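Local coordinates for protein type II restriction enzyme MunI (Mycoplasma, PDB 1D02) that recognises the double-stranded DNA sequence 5'-CAATTG-3' as a homodimer and cleaves each strand after the first C, at residues 29-32 with 33-36; 163-166 with 167-171; 190-193 with 194-198. The protein carries 1 engineered substitution. One frame throughout, in Å; residues are numbered along the deposited sequence.

Interaction 1: 29-32 with 33-36; sequences NVFN and AVFE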
ATOM      1  N   ASN D  29     -12.770 -18.076 -14.515  1.00  7.69           N
ATOM      2  CA  ASN D  29     -13.856 -18.804 -15.186  1.00  7.95           C
ATOM      3  C   ASN D  29     -15.242 -18.365 -14.694  1.00  7.69           C
ATOM      4  O   ASN D  29     -16.206 -18.375 -15.455  1.00  7.69           O
ATOM      5  CB  ASN D  29     -13.651 -20.348 -15.171  1.00  7.69           C
ATOM      6  CG  ASN D  29     -13.602 -20.970 -13.779  1.00  7.69           C
ATOM      7  OD1 ASN D  29     -13.807 -20.324 -12.760  1.00  9.91           O
ATOM      8  ND2 ASN D  29     -13.345 -22.279 -13.751  1.00 10.70           N
ATOM      9  N   VAL D  30     -15.316 -17.900 -13.457  1.00  7.69           N
ATOM     10  CA  VAL D  30     -16.572 -17.412 -12.889  1.00  8.05           C
ATOM     11  C   VAL D  30     -17.016 -16.137 -13.634  1.00  7.99           C
ATOM     12  O   VAL D  30     -18.160 -16.043 -14.113  1.00  7.69           O
ATOM     13  CB  VAL D  30     -16.398 -17.112 -11.369  1.00  7.69           C
ATOM     14  CG1 VAL D  30     -17.488 -16.164 -10.842  1.00  7.69           C
ATOM     15  CG2 VAL D  30     -16.419 -18.435 -10.578  1.00  7.69           C
ATOM     16  N   PHE D  31     -16.127 -15.152 -13.764  1.00  7.69           N
ATOM     17  CA  PHE D  31     -16.559 -13.946 -14.456  1.00  7.69           C
ATOM     18  C   PHE D  31     -16.730 -14.165 -15.956  1.00  8.29           C
ATOM     19  O   PHE D  31     -17.616 -13.555 -16.560  1.00  7.69           O
ATOM     20  CB  PHE D  31     -15.606 -12.771 -14.178  1.00  7.69           C
ATOM     21  CG  PHE D  31     -15.958 -12.010 -12.928  1.00  7.69           C
ATOM     22  CD1 PHE D  31     -15.152 -12.072 -11.791  1.00  7.69           C
ATOM     23  CD2 PHE D  31     -17.137 -11.255 -12.875  1.00  7.69           C
ATOM     24  CE1 PHE D  31     -15.513 -11.397 -10.638  1.00  8.17           C
ATOM     25  CE2 PHE D  31     -17.502 -10.579 -11.711  1.00  7.69           C
ATOM     26  CZ  PHE D  31     -16.685 -10.652 -10.594  1.00  7.69           C
ATOM     27  N   ASN D  32     -15.895 -15.008 -16.566  1.00  7.69           N
ATOM     28  CA  ASN D  32     -16.057 -15.276 -17.996  1.00  8.33           C
ATOM     29  C   ASN D  32     -17.430 -15.898 -18.226  1.00  8.72           C
ATOM     30  O   ASN D  32     -18.118 -15.567 -19.197  1.00  8.00           O
ATOM     31  CB  ASN D  32     -14.968 -16.230 -18.504  1.00 10.57           C
ATOM     32  CG  ASN D  32     -13.644 -15.536 -18.713  1.00 11.75           C
ATOM     33  OD1 ASN D  32     -12.570 -16.154 -18.623  1.00 15.10           O
ATOM     34  ND2 ASN D  32     -13.702 -14.255 -19.039  1.00 12.06           N
ATOM     35  N   ALA D  33     -17.850 -16.789 -17.341  1.00  7.69           N
ATOM     36  CA  ALA D  33     -19.162 -17.401 -17.534  1.00  7.69           C
ATOM     37  C   ALA D  33     -20.287 -16.388 -17.365  1.00  7.93           C
ATOM     38  O   ALA D  33     -21.194 -16.295 -18.200  1.00  7.69           O
ATOM     39  CB  ALA D  33     -19.370 -18.568 -16.548  1.00  8.61           C
ATOM     40  N   VAL D  34     -20.226 -15.630 -16.279  1.00  8.18           N
ATOM     41  CA  VAL D  34     -21.284 -14.677 -15.975  1.00  7.69           C
ATOM     42  C   VAL D  34     -21.355 -13.499 -16.956  1.00  8.22           C
ATOM     43  O   VAL D  34     -22.384 -12.787 -17.049  1.00  7.93           O
ATOM     44  CB  VAL D  34     -21.179 -14.226 -14.480  1.00  8.99           C
ATOM     45  CG1 VAL D  34     -20.342 -12.937 -14.303  1.00  7.71           C
ATOM     46  CG2 VAL D  34     -22.573 -14.049 -13.937  1.00  7.69           C
ATOM     47  N   PHE D  35     -20.285 -13.297 -17.707  1.00  7.69           N
ATOM     48  CA  PHE D  35     -20.289 -12.226 -18.701  1.00  8.39           C
ATOM     49  C   PHE D  35     -20.683 -12.700 -20.098  1.00  8.22           C
ATOM     50  O   PHE D  35     -20.765 -11.884 -21.030  1.00  7.69           O
ATOM     51  CB  PHE D  35     -18.913 -11.544 -18.776  1.00  7.69           C
ATOM     52  CG  PHE D  35     -18.571 -10.694 -17.569  1.00  8.16           C
ATOM     53  CD1 PHE D  35     -17.250 -10.245 -17.382  1.00  7.91           C
ATOM     54  CD2 PHE D  35     -19.546 -10.300 -16.653  1.00  7.69           C
ATOM     55  CE1 PHE D  35     -16.922  -9.423 -16.309  1.00  7.69           C
ATOM     56  CE2 PHE D  35     -19.226  -9.477 -15.578  1.00  7.69           C
ATOM     57  CZ  PHE D  35     -17.900  -9.036 -15.408  1.00  7.69           C
ATOM     58  N   GLU D  36     -20.935 -13.996 -20.269  1.00  7.69           N
ATOM     59  CA  GLU D  36     -21.281 -14.514 -21.604  1.00  8.49           C
ATOM     60  C   GLU D  36     -22.472 -13.812 -22.229  1.00  7.69           C
ATOM     61  O   GLU D  36     -23.540 -13.740 -21.634  1.00  8.45           O
ATOM     62  CB  GLU D  36     -21.580 -16.019 -21.567  1.00  8.60           C
ATOM     63  CG  GLU D  36     -20.335 -16.867 -21.347  1.00  9.79           C
ATOM     64  CD  GLU D  36     -20.649 -18.350 -21.229  1.00 13.24           C
ATOM     65  OE1 GLU D  36     -19.808 -19.088 -20.667  1.00 14.71           O
ATOM     66  OE2 GLU D  36     -21.726 -18.799 -21.704  1.00 12.98           O
TER
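V34 N and F35 N bond to V30 O and F31 O, one turn back, near the C-terminal end of helix 27-34, through two backbone bonds of unequal straightness. V34 N gives its hydrogen to V30 O at 3.0 Å on a nearly straight bond, whereas F35 N reaches F31 O at 2.9 Å on a bond bent to 132° at the hydrogen. The bent bond, with N32 O as a weak second acceptor for F35 N at 3.5 Å, is consistent with the helix loosening toward its end. One residue earlier A33 N bonds to N29 O, and alanine, with no side chain beyond CB, adds no bulk here.

Outward from the backbone, F31 and F35 stand side by side and point the same way. F31 CD2 meets F35 CZ at 3.5 Å, the ring planes are 43° apart, and the meeting is oblique. The CB of F31 lies over one face of the F35 ring. With F35 CG beside its own backbone N (chi1 -71°), the root of that ring sits against F31 O. V34 adds a methyl, its CG1 3.9 Å from F31 CD2; compact and apolar, it suits a buried face packed on L15. E36 lays its CG beside N32 O on the exposed side. The arrangement is that of an amphipathic helix ending in a turn, with aromatic residues one turn apart directed into the core.

Interaction 2: 163-166 with 167-171; sequences VREI and TFWYD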
ATOM      1  N   VAL D 163      -8.906  -9.955   8.945  1.00  7.69           N
ATOM      2  CA  VAL D 163     -10.172  -9.419   8.440  1.00  7.69           C
ATOM      3  C   VAL D 163     -10.439  -8.047   9.051  1.00  7.69           C
ATOM      4  O   VAL D 163     -10.868  -7.126   8.372  1.00  7.69           O
ATOM      5  CB  VAL D 163     -11.314 -10.416   8.716  1.00  7.69           C
ATOM      6  CG1 VAL D 163     -12.678  -9.788   8.452  1.00  8.09           C
ATOM      7  CG2 VAL D 163     -11.113 -11.637   7.792  1.00  7.69           C
ATOM      8  N   ARG D 164     -10.143  -7.910  10.338  1.00  7.76           N
ATOM      9  CA  ARG D 164     -10.332  -6.635  11.011  1.00  8.98           C
ATOM     10  C   ARG D 164      -9.319  -5.586  10.527  1.00  9.36           C
ATOM     11  O   ARG D 164      -9.649  -4.400  10.393  1.00  7.97           O
ATOM     12  CB  ARG D 164     -10.225  -6.866  12.517  1.00  7.69           C
ATOM     13  CG  ARG D 164     -11.428  -7.675  13.058  1.00 10.05           C
ATOM     14  CD  ARG D 164     -11.431  -7.719  14.600  1.00 10.92           C
ATOM     15  NE  ARG D 164     -12.677  -8.295  15.129  1.00 12.95           N
ATOM     16  CZ  ARG D 164     -12.962  -9.598  15.157  1.00 13.89           C
ATOM     17  NH1 ARG D 164     -12.093 -10.493  14.693  1.00 13.47           N
ATOM     18  NH2 ARG D 164     -14.141 -10.015  15.644  1.00 14.00           N
ATOM     19  N   GLU D 165      -8.096  -6.028  10.266  1.00  7.69           N
ATOM     20  CA  GLU D 165      -7.044  -5.137   9.767  1.00  7.69           C
ATOM     21  C   GLU D 165      -7.444  -4.529   8.414  1.00  7.79           C
ATOM     22  O   GLU D 165      -7.420  -3.302   8.221  1.00  7.69           O
ATOM     23  CB  GLU D 165      -5.742  -5.938   9.589  1.00  7.69           C
ATOM     24  CG  GLU D 165      -4.657  -5.234   8.755  1.00  7.69           C
ATOM     25  CD  GLU D 165      -3.531  -6.198   8.393  1.00  7.69           C
ATOM     26  OE1 GLU D 165      -3.835  -7.318   7.909  1.00  7.69           O
ATOM     27  OE2 GLU D 165      -2.356  -5.827   8.590  1.00  7.69           O
ATOM     28  N   ILE D 166      -7.822  -5.390   7.478  1.00  7.69           N
ATOM     29  CA  ILE D 166      -8.185  -4.915   6.145  1.00  7.69           C
ATOM     30  C   ILE D 166      -9.447  -4.046   6.223  1.00  8.27           C
ATOM     31  O   ILE D 166      -9.544  -3.031   5.529  1.00  7.95           O
ATOM     32  CB  ILE D 166      -8.362  -6.113   5.162  1.00  7.69           C
ATOM     33  CG1 ILE D 166      -6.989  -6.759   4.885  1.00  7.79           C
ATOM     34  CG2 ILE D 166      -8.953  -5.637   3.833  1.00  7.76           C
ATOM     35  CD1 ILE D 166      -7.070  -8.245   4.517  1.00  8.44           C
ATOM     36  N   THR D 167     -10.399  -4.431   7.072  1.00  8.31           N
ATOM     37  CA  THR D 167     -11.633  -3.640   7.225  1.00  7.69           C
ATOM     38  C   THR D 167     -11.237  -2.234   7.650  1.00  7.78           C
ATOM     39  O   THR D 167     -11.754  -1.232   7.129  1.00  7.69           O
ATOM     40  CB  THR D 167     -12.543  -4.230   8.306  1.00  7.82           C
ATOM     41  OG1 THR D 167     -13.017  -5.515   7.885  1.00  8.57           O
ATOM     42  CG2 THR D 167     -13.736  -3.302   8.558  1.00  7.95           C
ATOM     43  N   PHE D 168     -10.297  -2.167   8.593  1.00  7.69           N
ATOM     44  CA  PHE D 168      -9.816  -0.896   9.117  1.00  8.09           C
ATOM     45  C   PHE D 168      -9.129  -0.091   8.026  1.00  7.72           C
ATOM     46  O   PHE D 168      -9.388   1.100   7.862  1.00  7.90           O
ATOM     47  CB  PHE D 168      -8.833  -1.144  10.264  1.00  8.19           C
ATOM     48  CG  PHE D 168      -8.374   0.111  10.953  1.00  9.79           C
ATOM     49  CD1 PHE D 168      -9.049   0.582  12.075  1.00 12.46           C
ATOM     50  CD2 PHE D 168      -7.249   0.795  10.500  1.00 11.46           C
ATOM     51  CE1 PHE D 168      -8.608   1.719  12.752  1.00 12.90           C
ATOM     52  CE2 PHE D 168      -6.798   1.944  11.171  1.00 12.00           C
ATOM     53  CZ  PHE D 168      -7.478   2.404  12.297  1.00 12.38           C
ATOM     54  N   TRP D 169      -8.245  -0.737   7.267  1.00  7.69           N
ATOM     55  CA  TRP D 169      -7.537  -0.023   6.210  1.00  7.69           C
ATOM     56  C   TRP D 169      -8.475   0.684   5.240  1.00  7.69           C
ATOM     57  O   TRP D 169      -8.265   1.844   4.897  1.00  7.69           O
ATOM     58  CB  TRP D 169      -6.716  -0.990   5.345  1.00  7.69           C
ATOM     59  CG  TRP D 169      -5.489  -1.611   5.927  1.00  7.69           C
ATOM     60  CD1 TRP D 169      -4.878  -1.338   7.129  1.00  7.69           C
ATOM     61  CD2 TRP D 169      -4.722  -2.646   5.305  1.00  7.69           C
ATOM     62  NE1 TRP D 169      -3.770  -2.158   7.289  1.00  7.69           N
ATOM     63  CE2 TRP D 169      -3.656  -2.968   6.186  1.00  7.69           C
ATOM     64  CE3 TRP D 169      -4.836  -3.338   4.083  1.00  7.69           C
ATOM     65  CZ2 TRP D 169      -2.711  -3.955   5.884  1.00  7.71           C
ATOM     66  CZ3 TRP D 169      -3.892  -4.327   3.776  1.00  7.69           C
ATOM     67  CH2 TRP D 169      -2.843  -4.621   4.685  1.00  9.03           C
ATOM     68  N   TYR D 170      -9.489  -0.039   4.762  1.00  7.69           N
ATOM     69  CA  TYR D 170     -10.397   0.495   3.753  1.00  7.79           C
ATOM     70  C   TYR D 170     -11.370   1.578   4.229  1.00  7.69           C
ATOM     71  O   TYR D 170     -11.914   2.302   3.408  1.00  7.88           O
ATOM     72  CB  TYR D 170     -11.132  -0.658   3.034  1.00  7.69           C
ATOM     73  CG  TYR D 170     -10.265  -1.357   1.963  1.00  7.69           C
ATOM     74  CD1 TYR D 170      -9.200  -2.180   2.327  1.00  7.69           C
ATOM     75  CD2 TYR D 170     -10.477  -1.109   0.600  1.00  7.69           C
ATOM     76  CE1 TYR D 170      -8.353  -2.736   1.347  1.00  7.87           C
ATOM     77  CE2 TYR D 170      -9.657  -1.656  -0.379  1.00  8.05           C
ATOM     78  CZ  TYR D 170      -8.594  -2.468   0.003  1.00  7.69           C
ATOM     79  OH  TYR D 170      -7.787  -3.009  -0.973  1.00  7.69           O
ATOM     80  N   ASP D 171     -11.586   1.670   5.536  1.00  8.36           N
ATOM     81  CA  ASP D 171     -12.390   2.744   6.100  1.00 10.36           C
ATOM     82  C   ASP D 171     -13.739   2.905   5.388  1.00 10.20           C
ATOM     83  O   ASP D 171     -14.509   1.954   5.341  1.00  9.03           O
ATOM     84  CB  ASP D 171     -11.546   4.026   6.017  1.00 11.99           C
ATOM     85  CG  ASP D 171     -11.994   5.093   6.980  1.00 14.70           C
ATOM     86  OD1 ASP D 171     -12.081   4.823   8.195  1.00 16.68           O
ATOM     87  OD2 ASP D 171     -12.241   6.215   6.517  1.00 16.76           O
TER
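E165 and W169 are brought together by two different first torsions: CG of E165 runs anti to its backbone N (chi1 166°), while CG of W169 stands beside its own (chi1 -71°), which leaves both side chains pointing the same way. E165 CG then rests over one face of the indole, offset toward the rim and 3.5 Å from W169 NE1. Further out, E165 OE2 approaches W169 CZ2 at 3.3 Å, with the carboxylate turned 46° from the ring. A glutamate suits this place because its methylenes pack on the indole while OE1 goes on to a salt bridge with R162 and a hydrogen bond with H119.

These residues belong to helix 160-170, the crossover helix of the beta-alpha-beta unit between strands 148-153 and 177-180, within the PDDEXK nuclease fold. I166 serves the side that faces those strands: its CG2 is 3.8 Å from Y170 CD1, and its CG1 meets W169 CZ3 obliquely at 4.1 Å. The Y170 ring presents its edge to I166 O, the oxygen that also accepts from Y170 N.

T167 turns its hydroxyl back on the preceding turn. T167 OG1 donates to V163 O at 2.7 Å, and T167 N reaches the same oxygen at 3.0 Å from the opposite face of the carbonyl plane. The hydroxyl also bonds to Y177 OH. On another side of the helix, F168 meets Y53 of the second subunit edge-to-face.

Interaction 3: 190-193 with 194-198; sequences VQHF and NEKLK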
ATOM      1  N   VAL D 190     -19.512 -12.654  -7.659  1.00  7.69           N
ATOM      2  CA  VAL D 190     -20.165 -11.848  -8.692  1.00  7.69           C
ATOM      3  C   VAL D 190     -21.215 -10.912  -8.080  1.00  8.16           C
ATOM      4  O   VAL D 190     -21.351  -9.754  -8.515  1.00  8.14           O
ATOM      5  CB  VAL D 190     -20.810 -12.746  -9.814  1.00  7.69           C
ATOM      6  CG1 VAL D 190     -21.454 -11.857 -10.883  1.00  8.12           C
ATOM      7  CG2 VAL D 190     -19.730 -13.616 -10.492  1.00  7.69           C
ATOM      8  N   GLN D 191     -21.932 -11.371  -7.054  1.00  9.08           N
ATOM      9  CA  GLN D 191     -22.943 -10.517  -6.428  1.00  8.97           C
ATOM     10  C   GLN D 191     -22.292  -9.260  -5.860  1.00  9.09           C
ATOM     11  O   GLN D 191     -22.882  -8.182  -5.913  1.00  8.33           O
ATOM     12  CB  GLN D 191     -23.705 -11.260  -5.325  1.00 11.04           C
ATOM     13  CG  GLN D 191     -24.622 -12.353  -5.877  1.00 15.63           C
ATOM     14  CD  GLN D 191     -25.325 -13.141  -4.788  1.00 18.47           C
ATOM     15  OE1 GLN D 191     -24.688 -13.452  -3.760  1.00 19.96           O
ATOM     16  NE2 GLN D 191     -26.520 -13.481  -4.975  1.00 23.85           N
ATOM     17  N   HIS D 192     -21.071  -9.371  -5.335  1.00  8.51           N
ATOM     18  CA  HIS D 192     -20.414  -8.176  -4.799  1.00  8.87           C
ATOM     19  C   HIS D 192     -20.217  -7.168  -5.930  1.00  7.86           C
ATOM     20  O   HIS D 192     -20.555  -5.992  -5.793  1.00  7.69           O
ATOM     21  CB  HIS D 192     -19.061  -8.524  -4.173  1.00  8.26           C
ATOM     22  CG  HIS D 192     -18.407  -7.366  -3.483  1.00 10.18           C
ATOM     23  ND1 HIS D 192     -17.686  -6.402  -4.157  1.00 11.18           N
ATOM     24  CD2 HIS D 192     -18.428  -6.980  -2.183  1.00  7.69           C
ATOM     25  CE1 HIS D 192     -17.299  -5.469  -3.303  1.00  7.69           C
ATOM     26  NE2 HIS D 192     -17.741  -5.796  -2.100  1.00 11.89           N
ATOM     27  N   PHE D 193     -19.646  -7.624  -7.040  1.00  7.69           N
ATOM     28  CA  PHE D 193     -19.433  -6.752  -8.195  1.00  8.21           C
ATOM     29  C   PHE D 193     -20.783  -6.196  -8.691  1.00  7.96           C
ATOM     30  O   PHE D 193     -20.951  -4.996  -8.873  1.00  9.20           O
ATOM     31  CB  PHE D 193     -18.800  -7.551  -9.341  1.00  7.99           C
ATOM     32  CG  PHE D 193     -18.814  -6.828 -10.662  1.00  8.29           C
ATOM     33  CD1 PHE D 193     -17.933  -5.783 -10.913  1.00  8.55           C
ATOM     34  CD2 PHE D 193     -19.731  -7.197 -11.656  1.00  8.98           C
ATOM     35  CE1 PHE D 193     -17.957  -5.106 -12.143  1.00  9.10           C
ATOM     36  CE2 PHE D 193     -19.767  -6.535 -12.882  1.00  8.18           C
ATOM     37  CZ  PHE D 193     -18.875  -5.483 -13.129  1.00  9.43           C
ATOM     38  N   ASN D 194     -21.746  -7.087  -8.883  1.00  8.05           N
ATOM     39  CA  ASN D 194     -23.056  -6.703  -9.406  1.00  7.86           C
ATOM     40  C   ASN D 194     -23.776  -5.627  -8.596  1.00  7.94           C
ATOM     41  O   ASN D 194     -24.298  -4.648  -9.151  1.00  8.73           O
ATOM     42  CB  ASN D 194     -23.942  -7.950  -9.486  1.00  8.22           C
ATOM     43  CG  ASN D 194     -25.203  -7.719 -10.256  1.00 10.01           C
ATOM     44  OD1 ASN D 194     -26.307  -7.985  -9.755  1.00 13.19           O
ATOM     45  ND2 ASN D 194     -25.072  -7.222 -11.479  1.00  7.69           N
ATOM     46  N   GLU D 195     -23.786  -5.805  -7.286  1.00  9.55           N
ATOM     47  CA  GLU D 195     -24.487  -4.906  -6.379  1.00 11.31           C
ATOM     48  C   GLU D 195     -23.739  -3.651  -5.974  1.00 11.05           C
ATOM     49  O   GLU D 195     -24.347  -2.606  -5.750  1.00 11.07           O
ATOM     50  CB  GLU D 195     -24.875  -5.676  -5.110  1.00 14.53           C
ATOM     51  CG  GLU D 195     -25.954  -6.747  -5.324  1.00 18.65           C
ATOM     52  CD  GLU D 195     -26.014  -7.793  -4.198  1.00 23.31           C
ATOM     53  OE1 GLU D 195     -25.507  -7.541  -3.079  1.00 24.39           O
ATOM     54  OE2 GLU D 195     -26.582  -8.886  -4.443  1.00 24.64           O
ATOM     55  N   LYS D 196     -22.414  -3.734  -5.921  1.00 10.57           N
ATOM     56  CA  LYS D 196     -21.625  -2.609  -5.439  1.00 10.86           C
ATOM     57  C   LYS D 196     -20.687  -1.868  -6.371  1.00  9.85           C
ATOM     58  O   LYS D 196     -20.341  -0.715  -6.101  1.00 11.82           O
ATOM     59  CB  LYS D 196     -20.828  -3.083  -4.229  1.00 12.48           C
ATOM     60  CG  LYS D 196     -21.722  -3.655  -3.142  1.00 15.13           C
ATOM     61  CD  LYS D 196     -20.943  -4.373  -2.071  1.00 18.75           C
ATOM     62  CE  LYS D 196     -21.865  -4.707  -0.912  1.00 22.03           C
ATOM     63  NZ  LYS D 196     -21.254  -5.707   0.001  1.00 26.96           N
ATOM     64  N   LEU D 197     -20.278  -2.503  -7.466  1.00  8.46           N
ATOM     65  CA  LEU D 197     -19.310  -1.894  -8.363  1.00  7.69           C
ATOM     66  C   LEU D 197     -19.727  -1.694  -9.820  1.00  7.87           C
ATOM     67  O   LEU D 197     -19.277  -0.757 -10.473  1.00  7.69           O
ATOM     68  CB  LEU D 197     -18.027  -2.738  -8.331  1.00  7.69           C
ATOM     69  CG  LEU D 197     -17.433  -3.005  -6.937  1.00  7.69           C
ATOM     70  CD1 LEU D 197     -16.293  -4.056  -7.057  1.00  7.69           C
ATOM     71  CD2 LEU D 197     -16.901  -1.712  -6.349  1.00  8.50           C
ATOM     72  N   LYS D 198     -20.579  -2.578 -10.325  1.00  7.96           N
ATOM     73  CA  LYS D 198     -21.005  -2.531 -11.718  1.00  9.22           C
ATOM     74  C   LYS D 198     -21.552  -1.172 -12.166  1.00  7.77           C
ATOM     75  O   LYS D 198     -21.255  -0.719 -13.274  1.00  7.69           O
ATOM     76  CB  LYS D 198     -22.049  -3.625 -11.982  1.00  8.82           C
ATOM     77  CG  LYS D 198     -22.327  -3.893 -13.478  1.00 10.36           C
ATOM     78  CD  LYS D 198     -23.352  -5.014 -13.687  1.00 10.94           C
ATOM     79  CE  LYS D 198     -24.780  -4.484 -13.565  1.00 12.92           C
ATOM     80  NZ  LYS D 198     -25.802  -5.569 -13.577  1.00 15.64           N
TER
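K196 lays its chain across the H192 ring at about a right angle, and the path can be followed from its root. Its CB lies 3.3 Å from H192 O, the carbonyl that K196 N also bonds; CG is still beside that oxygen, and CD arrives over one face of the imidazole, 3.8 Å from the ring centroid in a CH-pi contact. With CG anti to the carbonyl carbon (chi1 -56°) and the chain extended beyond it, NZ is carried past the rim of the ring toward D175, with which it forms a long, weak ion pair. Lysine suits this place: its methylenes can lie on a ring while the amine continues outward. The edge of the same imidazole receives L197 CD1, near the ring plane.

This is the C-terminal part of helix 186-197, where the ordinary alpha turn widens to a pi-type turn. F193 O accepts two backbone bonds there, from L197 N at 2.9 Å and from K198 N at 2.8 Å, the donors coming from opposite faces of the carbonyl plane. The i to i+5 bond from K198 is the mark of the wider turn.

That turn brings K198 onto F193. K198 CB sits over one face of the phenyl ring, offset toward the rim, and CG lies 3.7 Å from F193 CE2. The lysine chain bends at chi3 (83°), and its NZ is hydrogen-bonded to G8 O. L197 CB meets F193 CD1 obliquely at 4.0 Å, while the leucine side chain also packs on W149 of strand 148-153.

How the interactions relate
Interactions 1 and 3 join directly, their centres 13 Å apart: V30 CG1 meets V190 CG2 at 3.4 Å, V34 CG1 reaches V190 CG1 at 3.8 Å, and F31 CZ lies 4.0 Å from F193 CB, so helices 27-34 and 186-197 share an apolar seam. Interaction 2 touches neither. Its nearest atoms are about 15 Å from interaction 1, on the opposite side of the chain's centre, and about 9 Å from interaction 3; strand 148-153 packs against both 163-171 and 190-198. Interaction 2 also meets the second subunit and comes within about 6 Å of the bound DNA at its nearest atom, against about 15 and 17 Å for interactions 1 and 3.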